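Local coordinates for protein putative pyridoxal phosphate-dependent transferase (Clostridium difficile, PDB 4DQ6) that probably works as a pyridoxal-phosphate-dependent enzyme of the class I and II aminotransferase family, carrying pyridoxal-5'-phosphate in its pocket, at residues D33-V39 with K351-N355. Numbering follows the deposited sequence.
Sequences DLLPMWV and KVALN
L35 and P36 pair with V352 and A353 as a two-stranded parallel sheet, a small element apart from the large mixed sheet of this aminotransferase-family fold. Three backbone bonds hold it: L35 N to K351 O (3.0 Å), A353 N to L35 O (2.9 Å) and M37 N to A353 O (2.8 Å). The first is nearly straight at the hydrogen; the last bends to 149° but lies in the carbonyl plane of A353. P36, with no N-H to give, sits between the two donors of its strand.

Side chains sort onto two faces. On the face of L35 and V352, V352 CG2 touches M37 CG and, in one of two conformers of L35, lies near L35 CD2; this face is covered by helix 376-390 through E381, A382 and M378. On the A353 face, the A353 methyl fits between L34 CD1 (4.0 Å) and W38 CD1 (3.9 Å), and also touches M25 of helix 25-29. L34 CD2 packs tightly on K351 CA (3.5 Å). W38 reaches the A353 methyl with CG between its backbone N and carbonyl carbon (chi1 61°), and its ring meets the methyl obliquely. The indole NE1 is bonded to K21 O, and Y29 packs edge-to-face with the ring. Farther out, R385 NH1 gives K351 O a second donor, while R369 NH2 bonds W38 O.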
# COMPACT_ATOMS: atom_id res chain seq x y z
N ASP A 33 11.32 -27.12 -2.41
CA ASP A 33 11.28 -28.30 -1.57
C ASP A 33 12.29 -28.21 -0.42
O ASP A 33 13.22 -29.03 -0.31
CB ASP A 33 11.58 -29.52 -2.42
CG ASP A 33 11.19 -30.77 -1.72
OD1 ASP A 33 10.21 -30.67 -0.95
OD2 ASP A 33 11.83 -31.83 -1.94
N LEU A 34 12.11 -27.19 0.42
CA LEU A 34 12.94 -26.92 1.56
C LEU A 34 12.08 -26.61 2.80
O LEU A 34 10.98 -26.16 2.67
CB LEU A 34 13.83 -25.71 1.26
CG LEU A 34 14.69 -25.84 0.03
CD1 LEU A 34 15.29 -24.46 -0.20
CD2 LEU A 34 15.76 -26.89 0.22
N LEU A 35 12.64 -26.83 3.99
CA LEU A 35 12.01 -26.43 5.24
C LEU A 35 12.38 -24.94 5.42
O LEU A 35 13.54 -24.62 5.54
CB LEU A 35 12.56 -27.24 6.42
CG LEU A 35 11.92 -27.08 7.82
CD1 LEU A 35 12.10 -28.33 8.68
CD2 LEU A 35 12.51 -25.91 8.58
N PRO A 36 11.38 -24.06 5.48
CA PRO A 36 11.71 -22.61 5.47
C PRO A 36 11.96 -22.04 6.86
O PRO A 36 11.10 -22.10 7.74
CB PRO A 36 10.45 -22.00 4.83
CG PRO A 36 9.38 -22.91 5.29
CD PRO A 36 9.94 -24.29 5.27
N MET A 37 13.11 -21.42 7.04
CA MET A 37 13.43 -20.74 8.29
C MET A 37 14.07 -19.39 7.99
O MET A 37 14.98 -18.95 8.73
CB MET A 37 14.43 -21.58 9.10
CG MET A 37 13.98 -23.01 9.39
SD MET A 37 12.62 -23.17 10.56
CE MET A 37 13.43 -22.87 12.14
N TRP A 38 13.59 -18.77 6.94
CA TRP A 38 14.32 -17.63 6.38
C TRP A 38 13.55 -16.35 6.62
O TRP A 38 13.75 -15.68 7.65
CB TRP A 38 14.71 -17.93 4.90
CG TRP A 38 13.55 -18.16 3.94
CD1 TRP A 38 12.59 -19.18 3.95
CD2 TRP A 38 13.25 -17.38 2.74
NE1 TRP A 38 11.72 -19.05 2.91
CE2 TRP A 38 12.08 -17.99 2.13
CE3 TRP A 38 13.80 -16.24 2.14
CZ2 TRP A 38 11.50 -17.51 0.98
CZ3 TRP A 38 13.20 -15.74 0.98
CH2 TRP A 38 12.08 -16.38 0.39
N VAL A 39 12.60 -16.04 5.75
CA VAL A 39 11.76 -14.82 5.85
C VAL A 39 11.23 -14.59 7.26
O VAL A 39 10.65 -15.51 7.88
CB VAL A 39 10.56 -15.00 4.87
CG1 VAL A 39 9.32 -14.18 5.31
CG2 VAL A 39 11.00 -14.71 3.44
N LYS A 351 18.39 -29.59 2.92
CA LYS A 351 17.04 -29.21 2.44
C LYS A 351 16.37 -28.24 3.43
O LYS A 351 15.23 -28.39 3.84
CB LYS A 351 16.16 -30.42 2.19
CG LYS A 351 16.69 -31.44 1.18
CD LYS A 351 15.55 -32.27 0.59
CE LYS A 351 14.70 -33.01 1.64
NZ LYS A 351 13.51 -33.79 1.13
N VAL A 352 17.11 -27.20 3.77
CA VAL A 352 16.62 -26.20 4.73
C VAL A 352 17.00 -24.83 4.18
O VAL A 352 18.04 -24.69 3.58
CB VAL A 352 17.18 -26.48 6.17
CG1 VAL A 352 18.70 -26.41 6.18
CG2 VAL A 352 16.50 -25.59 7.21
N ALA A 353 16.09 -23.86 4.37
CA ALA A 353 16.26 -22.50 3.85
C ALA A 353 16.50 -21.53 4.98
O ALA A 353 15.62 -21.21 5.73
CB ALA A 353 15.01 -22.12 3.07
N LEU A 354 17.75 -21.08 5.11
CA LEU A 354 18.14 -20.05 6.06
C LEU A 354 18.49 -18.77 5.29
O LEU A 354 18.70 -18.81 4.06
CB LEU A 354 19.38 -20.51 6.84
CG LEU A 354 19.37 -21.93 7.41
CD1 LEU A 354 20.66 -22.17 8.19
CD2 LEU A 354 18.14 -22.16 8.24
N ASN A 355 18.60 -17.65 5.99
CA ASN A 355 19.06 -16.42 5.32
C ASN A 355 20.57 -16.38 5.30
O ASN A 355 21.23 -16.37 6.38
CB ASN A 355 18.54 -15.17 6.01
CG ASN A 355 17.09 -14.89 5.75
OD1 ASN A 355 16.21 -15.48 6.40
ND2 ASN A 355 16.82 -13.87 4.94